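Local structure of dihydrodipicolinate reductase N-terminus domain-containing protein (6IAQ) at residues E119-L124 with P322-V327; T143-M148 with F266-S271. The protein probably catalyses the NADP-dependent reductive amination of ketones to amines as a native amine dehydrogenase built on a Rossmann-type domain. All coordinates share one frame; numbering follows the deposited sequence.

Contact 1: residues E119-L124 with P322-V327; sequences ELSAEL and PGIVTV
S121 and L124, one turn apart on helix 118-130, receive the tip of I324 at the edge of the Rossmann-type parallel sheet, where the short strand 323-324 is the outermost strand and hydrogen-bonds to A133 and L135 beside it. L120, just before them, turns instead to L86 and V90 of helix 86-98. S121 gives its backbone more than its side chain: its carbonyl O lies 3.4 Å from I324 CD1, while its CB is 4.2 Å from the same methyl. Its OG bonds back to the carbonyl O of S117, just before the helix, so the serine offers I324 carbon and backbone. A122 and E123 face the other way, and E123 reaches R94 of helix 86-98 in a salt bridge. L124 closes the helix side of the contact through its root, with CB 4.2 Å from I324 CD1; L86 and L135 pack against its side chain. The nearest CA atoms, of L124 and I324, are 7.2 Å apart, and a single extended side chain spans that gap. Its CG1 stands anti to the carbonyl carbon (chi1 -67°), and the fully stretched outer bond (chi2 178°) carries the methyl onto the helix. No hydrogen bond joins the two segments, although D125, just beyond L124, takes the backbone N-H of I324 through OD1.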
ATOM      1  N   GLU A 119      12.995  18.196  20.672  1.00 39.44           N
ATOM      2  CA  GLU A 119      14.372  18.420  21.210  1.00 33.31           C
ATOM      3  C   GLU A 119      15.168  17.108  21.119  1.00 36.08           C
ATOM      4  O   GLU A 119      16.288  17.114  20.528  1.00 33.95           O
ATOM      5  CB  GLU A 119      14.330  18.951  22.643  1.00 35.86           C
ATOM      6  N   LEU A 120      14.595  16.012  21.632  1.00 40.11           N
ATOM      7  CA  LEU A 120      15.226  14.673  21.624  1.00 38.36           C
ATOM      8  C   LEU A 120      15.412  14.225  20.175  1.00 35.91           C
ATOM      9  O   LEU A 120      16.451  13.602  19.878  1.00 35.59           O
ATOM     10  CB  LEU A 120      14.386  13.687  22.448  1.00 40.26           C
ATOM     11  CG  LEU A 120      14.269  14.018  23.940  1.00 44.11           C
ATOM     12  CD1 LEU A 120      13.269  13.108  24.648  1.00 42.18           C
ATOM     13  CD2 LEU A 120      15.635  13.953  24.612  1.00 43.63           C
ATOM     14  N   SER A 121      14.453  14.523  19.292  1.00 37.27           N
ATOM     15  CA  SER A 121      14.558  14.182  17.852  1.00 35.28           C
ATOM     16  C   SER A 121      15.758  14.920  17.224  1.00 31.37           C
ATOM     17  O   SER A 121      16.598  14.260  16.547  1.00 33.95           O
ATOM     18  CB  SER A 121      13.252  14.436  17.122  1.00 33.51           C
ATOM     19  OG  SER A 121      12.213  13.556  17.591  1.00 31.81           O
ATOM     20  N   ALA A 122      15.848  16.233  17.419  1.00 34.25           N
ATOM     21  CA  ALA A 122      16.957  17.052  16.847  1.00 35.23           C
ATOM     22  C   ALA A 122      18.324  16.531  17.338  1.00 34.54           C
ATOM     23  O   ALA A 122      19.261  16.347  16.514  1.00 32.60           O
ATOM     24  CB  ALA A 122      16.754  18.501  17.190  1.00 37.67           C
ATOM     25  N   GLU A 123      18.406  16.249  18.641  1.00 38.96           N
ATOM     26  CA  GLU A 123      19.629  15.759  19.329  1.00 38.80           C
ATOM     27  C   GLU A 123      20.076  14.461  18.639  1.00 42.74           C
ATOM     28  O   GLU A 123      21.278  14.342  18.209  1.00 34.85           O
ATOM     29  CB  GLU A 123      19.284  15.443  20.790  1.00 47.66           C
ATOM     30  CG  GLU A 123      20.241  15.867  21.892  1.00 57.00           C
ATOM     31  CD  GLU A 123      19.916  15.110  23.189  1.00 59.13           C
ATOM     32  OE1 GLU A 123      19.034  15.590  23.955  1.00 49.28           O
ATOM     33  OE2 GLU A 123      20.510  14.024  23.400  1.00 54.01           O
ATOM     34  N   LEU A 124      19.146  13.495  18.532  1.00 36.47           N
ATOM     35  CA  LEU A 124      19.467  12.128  18.049  1.00 37.93           C
ATOM     36  C   LEU A 124      19.820  12.193  16.570  1.00 33.03           C
ATOM     37  O   LEU A 124      20.731  11.446  16.143  1.00 35.91           O
ATOM     38  CB  LEU A 124      18.277  11.192  18.289  1.00 37.62           C
ATOM     39  CG  LEU A 124      18.103  10.693  19.726  1.00 35.72           C
ATOM     40  CD1 LEU A 124      16.825   9.887  19.840  1.00 34.69           C
ATOM     41  CD2 LEU A 124      19.311   9.857  20.147  1.00 34.76           C
ATOM     42  N   PRO A 322      22.265   8.789   6.790  1.00 35.64           N
ATOM     43  CA  PRO A 322      22.409   8.907   8.239  1.00 34.91           C
ATOM     44  C   PRO A 322      21.377   9.898   8.785  1.00 34.35           C
ATOM     45  O   PRO A 322      20.918  10.752   8.033  1.00 32.26           O
ATOM     46  CB  PRO A 322      23.844   9.415   8.453  1.00 38.12           C
ATOM     47  CG  PRO A 322      24.564   9.052   7.146  1.00 38.60           C
ATOM     48  CD  PRO A 322      23.490   9.158   6.072  1.00 36.30           C
ATOM     49  N   GLY A 323      21.054   9.759  10.071  1.00 32.03           N
ATOM     50  CA  GLY A 323      20.024  10.558  10.750  1.00 32.68           C
ATOM     51  C   GLY A 323      18.820   9.707  11.141  1.00 31.93           C
ATOM     52  O   GLY A 323      18.863   8.474  10.966  1.00 31.94           O
ATOM     53  N   ILE A 324      17.815  10.341  11.731  1.00 28.44           N
ATOM     54  CA  ILE A 324      16.462   9.757  11.911  1.00 30.40           C
ATOM     55  C   ILE A 324      15.826   9.703  10.522  1.00 29.09           C
ATOM     56  O   ILE A 324      15.616  10.780   9.935  1.00 34.18           O
ATOM     57  CB  ILE A 324      15.595  10.569  12.898  1.00 28.78           C
ATOM     58  CG1 ILE A 324      16.150  10.499  14.323  1.00 30.61           C
ATOM     59  CG2 ILE A 324      14.141  10.093  12.863  1.00 35.32           C
ATOM     60  CD1 ILE A 324      15.332  11.342  15.290  1.00 28.31           C
ATOM     61  N   VAL A 325      15.573   8.503  10.012  1.00 29.35           N
ATOM     62  CA  VAL A 325      14.831   8.330   8.730  1.00 28.33           C
ATOM     63  C   VAL A 325      13.506   7.622   9.049  1.00 33.03           C
ATOM     64  O   VAL A 325      13.544   6.472   9.504  1.00 36.64           O
ATOM     65  CB  VAL A 325      15.678   7.577   7.687  1.00 33.18           C
ATOM     66  CG1 VAL A 325      14.893   7.444   6.381  1.00 34.05           C
ATOM     67  CG2 VAL A 325      17.017   8.275   7.412  1.00 34.71           C
ATOM     68  N   THR A 326      12.391   8.296   8.844  1.00 31.71           N
ATOM     69  CA  THR A 326      11.024   7.784   9.084  1.00 32.79           C
ATOM     70  C   THR A 326      10.557   6.935   7.894  1.00 34.90           C
ATOM     71  O   THR A 326      11.001   7.152   6.756  1.00 32.52           O
ATOM     72  CB  THR A 326      10.070   8.938   9.392  1.00 29.22           C
ATOM     73  OG1 THR A 326      10.141   9.868   8.306  1.00 30.96           O
ATOM     74  CG2 THR A 326      10.425   9.627  10.687  1.00 30.07           C
ATOM     75  N   VAL A 327       9.678   5.984   8.169  1.00 30.85           N
ATOM     76  CA  VAL A 327       9.313   4.890   7.223  1.00 30.46           C
ATOM     77  C   VAL A 327       8.542   5.426   6.006  1.00 28.94           C
ATOM     78  O   VAL A 327       8.578   4.774   4.972  1.00 32.59           O
ATOM     79  CB  VAL A 327       8.528   3.801   7.966  1.00 28.22           C
ATOM     80  CG1 VAL A 327       9.467   3.051   8.914  1.00 29.59           C
ATOM     81  CG2 VAL A 327       7.289   4.362   8.663  1.00 26.83           C
TER

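Contact 2: residues T143-M148 with F266-S271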
ATOM      1  N   THR A 143       3.349  -0.257   7.725  1.00 27.09           N
ATOM      2  CA  THR A 143       2.423  -0.552   6.608  1.00 24.73           C
ATOM      3  C   THR A 143       0.983  -0.208   6.996  1.00 24.65           C
ATOM      4  O   THR A 143       0.342   0.577   6.269  1.00 25.97           O
ATOM      5  CB  THR A 143       2.550  -2.001   6.155  1.00 23.60           C
ATOM      6  OG1 THR A 143       3.875  -2.239   5.735  1.00 23.45           O
ATOM      7  CG2 THR A 143       1.611  -2.313   5.019  1.00 26.24           C
ATOM      8  N   PHE A 144       0.456  -0.759   8.093  1.00 26.80           N
ATOM      9  CA  PHE A 144      -1.020  -0.863   8.297  1.00 24.70           C
ATOM     10  C   PHE A 144      -1.639   0.456   8.736  1.00 26.88           C
ATOM     11  O   PHE A 144      -2.842   0.619   8.501  1.00 24.55           O
ATOM     12  CB  PHE A 144      -1.332  -2.014   9.246  1.00 24.02           C
ATOM     13  CG  PHE A 144      -1.001  -3.348   8.630  1.00 24.74           C
ATOM     14  CD1 PHE A 144      -1.822  -3.903   7.658  1.00 25.93           C
ATOM     15  CD2 PHE A 144       0.174  -4.006   8.963  1.00 22.85           C
ATOM     16  CE1 PHE A 144      -1.493  -5.125   7.085  1.00 24.49           C
ATOM     17  CE2 PHE A 144       0.515  -5.204   8.365  1.00 25.81           C
ATOM     18  CZ  PHE A 144      -0.311  -5.760   7.408  1.00 24.48           C
ATOM     19  N   TRP A 145      -0.865   1.383   9.311  1.00 25.19           N
ATOM     20  CA  TRP A 145      -1.419   2.678   9.775  1.00 26.90           C
ATOM     21  C   TRP A 145      -0.806   3.857   9.005  1.00 25.70           C
ATOM     22  O   TRP A 145      -1.386   4.950   9.114  1.00 29.02           O
ATOM     23  CB  TRP A 145      -1.283   2.865  11.291  1.00 26.40           C
ATOM     24  CG  TRP A 145      -2.010   1.861  12.120  1.00 25.57           C
ATOM     25  CD1 TRP A 145      -3.014   1.027  11.718  1.00 27.75           C
ATOM     26  CD2 TRP A 145      -1.813   1.604  13.517  1.00 26.59           C
ATOM     27  NE1 TRP A 145      -3.456   0.268  12.768  1.00 26.40           N
ATOM     28  CE2 TRP A 145      -2.717   0.577  13.882  1.00 25.64           C
ATOM     29  CE3 TRP A 145      -0.907   2.076  14.477  1.00 26.71           C
ATOM     30  CZ2 TRP A 145      -2.745   0.025  15.166  1.00 23.67           C
ATOM     31  CZ3 TRP A 145      -0.974   1.571  15.764  1.00 26.08           C
ATOM     32  CH2 TRP A 145      -1.867   0.546  16.100  1.00 26.48           C
ATOM     33  N   VAL A 146       0.292   3.671   8.275  1.00 26.96           N
ATOM     34  CA  VAL A 146       0.956   4.803   7.574  1.00 27.83           C
ATOM     35  C   VAL A 146       1.036   4.552   6.067  1.00 26.16           C
ATOM     36  O   VAL A 146       0.255   5.198   5.340  1.00 31.22           O
ATOM     37  CB  VAL A 146       2.332   5.114   8.183  1.00 28.59           C
ATOM     38  CG1 VAL A 146       3.012   6.258   7.444  1.00 27.96           C
ATOM     39  CG2 VAL A 146       2.247   5.372   9.684  1.00 31.20           C
ATOM     40  N   ASN A 147       1.939   3.692   5.587  1.00 25.47           N
ATOM     41  CA  ASN A 147       2.271   3.602   4.146  1.00 26.07           C
ATOM     42  C   ASN A 147       1.070   3.069   3.306  1.00 30.02           C
ATOM     43  O   ASN A 147       0.864   3.576   2.169  1.00 25.41           O
ATOM     44  CB  ASN A 147       3.541   2.797   3.912  1.00 27.18           C
ATOM     45  CG  ASN A 147       4.792   3.608   4.269  1.00 34.24           C
ATOM     46  OD1 ASN A 147       5.060   4.612   3.640  1.00 31.17           O
ATOM     47  ND2 ASN A 147       5.545   3.234   5.293  1.00 24.64           N
ATOM     48  N   MET A 148       0.322   2.077   3.795  1.00 26.53           N
ATOM     49  CA  MET A 148      -0.836   1.530   3.043  1.00 27.98           C
ATOM     50  C   MET A 148      -1.976   2.555   3.053  1.00 25.14           C
ATOM     51  O   MET A 148      -2.751   2.616   2.065  1.00 27.27           O
ATOM     52  CB  MET A 148      -1.358   0.226   3.666  1.00 26.87           C
ATOM     53  CG  MET A 148      -2.341  -0.478   2.724  1.00 29.65           C
ATOM     54  SD  MET A 148      -2.714  -2.113   3.348  1.00 30.87           S
ATOM     55  CE  MET A 148      -1.324  -2.977   2.628  1.00 31.09           C
ATOM     56  N   PHE A 266      -7.980  14.134   9.737  1.00 38.67           N
ATOM     57  CA  PHE A 266      -7.506  12.776  10.068  1.00 36.45           C
ATOM     58  C   PHE A 266      -7.986  12.414  11.460  1.00 35.50           C
ATOM     59  O   PHE A 266      -7.839  13.249  12.391  1.00 36.22           O
ATOM     60  CB  PHE A 266      -5.987  12.724   9.994  1.00 38.10           C
ATOM     61  CG  PHE A 266      -5.438  13.043   8.637  1.00 35.75           C
ATOM     62  CD1 PHE A 266      -5.312  14.355   8.219  1.00 36.33           C
ATOM     63  CD2 PHE A 266      -5.069  12.028   7.776  1.00 35.80           C
ATOM     64  CE1 PHE A 266      -4.831  14.645   6.957  1.00 37.08           C
ATOM     65  CE2 PHE A 266      -4.561  12.328   6.524  1.00 35.19           C
ATOM     66  CZ  PHE A 266      -4.419  13.637   6.127  1.00 34.63           C
ATOM     67  N   GLU A 267      -8.498  11.197  11.612  1.00 35.09           N
ATOM     68  CA  GLU A 267      -8.996  10.699  12.914  1.00 39.91           C
ATOM     69  C   GLU A 267      -8.621   9.228  13.061  1.00 36.47           C
ATOM     70  O   GLU A 267      -8.792   8.457  12.100  1.00 38.13           O
ATOM     71  CB  GLU A 267     -10.501  10.937  13.044  1.00 43.05           C
ATOM     72  CG  GLU A 267     -11.000  10.738  14.457  1.00 53.06           C
ATOM     73  CD  GLU A 267     -12.387  11.288  14.750  1.00 52.44           C
ATOM     74  OE1 GLU A 267     -12.523  12.508  14.967  1.00 56.50           O
ATOM     75  OE2 GLU A 267     -13.321  10.500  14.749  1.00 46.49           O
ATOM     76  N   PHE A 268      -8.132   8.847  14.238  1.00 34.01           N
ATOM     77  CA  PHE A 268      -7.661   7.465  14.508  1.00 31.02           C
ATOM     78  C   PHE A 268      -8.041   7.057  15.925  1.00 33.93           C
ATOM     79  O   PHE A 268      -7.608   7.691  16.901  1.00 32.43           O
ATOM     80  CB  PHE A 268      -6.157   7.382  14.222  1.00 34.80           C
ATOM     81  CG  PHE A 268      -5.554   6.025  14.479  1.00 32.92           C
ATOM     82  CD1 PHE A 268      -6.048   4.899  13.834  1.00 35.21           C
ATOM     83  CD2 PHE A 268      -4.439   5.885  15.284  1.00 34.62           C
ATOM     84  CE1 PHE A 268      -5.487   3.651  14.046  1.00 36.51           C
ATOM     85  CE2 PHE A 268      -3.884   4.638  15.515  1.00 37.27           C
ATOM     86  CZ  PHE A 268      -4.396   3.524  14.886  1.00 38.29           C
ATOM     87  N   GLU A 269      -8.822   5.994  16.033  1.00 29.23           N
ATOM     88  CA  GLU A 269      -9.214   5.400  17.322  1.00 33.90           C
ATOM     89  C   GLU A 269      -8.495   4.057  17.456  1.00 32.51           C
ATOM     90  O   GLU A 269      -8.577   3.217  16.510  1.00 30.48           O
ATOM     91  CB  GLU A 269     -10.729   5.241  17.372  1.00 34.91           C
ATOM     92  CG  GLU A 269     -11.220   4.483  18.578  1.00 34.22           C
ATOM     93  CD  GLU A 269     -12.729   4.324  18.608  1.00 39.09           C
ATOM     94  OE1 GLU A 269     -13.284   3.881  17.618  1.00 47.47           O
ATOM     95  OE2 GLU A 269     -13.339   4.685  19.611  1.00 51.38           O
ATOM     96  N   MET A 270      -7.800   3.875  18.584  1.00 29.46           N
ATOM     97  CA  MET A 270      -6.960   2.687  18.830  1.00 27.51           C
ATOM     98  C   MET A 270      -7.227   2.163  20.229  1.00 27.63           C
ATOM     99  O   MET A 270      -7.098   2.918  21.201  1.00 27.90           O
ATOM    100  CB  MET A 270      -5.478   3.044  18.642  1.00 28.38           C
ATOM    101  CG  MET A 270      -4.570   1.846  18.677  1.00 27.92           C
ATOM    102  SD  MET A 270      -2.905   2.343  19.212  1.00 29.65           S
ATOM    103  CE  MET A 270      -3.271   2.512  20.957  1.00 29.50           C
ATOM    104  N   SER A 271      -7.582   0.898  20.322  1.00 23.62           N
ATOM    105  CA  SER A 271      -7.714   0.197  21.613  1.00 27.32           C
ATOM    106  C   SER A 271      -6.598  -0.846  21.726  1.00 27.92           C
ATOM    107  O   SER A 271      -6.420  -1.674  20.794  1.00 27.95           O
ATOM    108  CB  SER A 271      -9.061  -0.418  21.770  1.00 27.82           C
ATOM    109  OG  SER A 271      -9.092  -1.226  22.937  1.00 28.61           O
TER
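W145 and F268 mark the closest backbone approach, 9.2 Å between CA atoms, where helix 141-153 runs past strand 265-273 of the mixed sheet in the C-terminal domain. The helix widens here into a pi-type turn, M148 N bonding to T143 O at 2.9 Å. The strand is extended, and F268 and M270, two residues apart, both send their side chains toward the helix. Across the gap a T-shaped aromatic pair forms: the edge of F268 meets the face of W145, with planes at 61° and centroids 4.8 Å apart, measured to the five-membered ring. The phenyl ring leads with its corner CZ, with CE1 and CE2 flanking it a little farther off; F268 CZ sits over the middle of the indole, 3.5 Å from W145 CD2 on the bond shared by its two rings. Having CG anti to the backbone N (chi1 179°) extends the phenylalanine straight out from its strand to that spot. Y140 also meets W145 edge-to-face, while W285 lies nearly parallel to F268, making the pair part of a larger aromatic cluster. The indole side chain is about 6 Å from the bound NADP, nearest atoms, so this packing borders the cofactor site. Farther along the indole, M270 adds a Met-aromatic contact from an oblique direction. A bend at its last torsion (chi3 76°) turns the methyl aside, and SD rests 3.7 Å from W145 CH2.

In the fold
Both contacts are buried helix-to-strand packings without a hydrogen bond across them, yet they belong to different halves of the fold. Contact 1 joins a helix to the edge strand of the parallel nucleotide-binding sheet by one isoleucine methyl set against a backbone carbonyl and the CB atoms of the helix. Contact 2 sets a helix against a strand inside the mixed sheet and relies on aromatic rings and a sulfur gathered round W145, the residue that borders the cofactor; the second subunit packs on the same helix at T143, F144 and M148. Their centres are about 22 Å apart, but the segments 322-327 and 143-148 meet where V327 O accepts a weak hydrogen bond from N147 ND2.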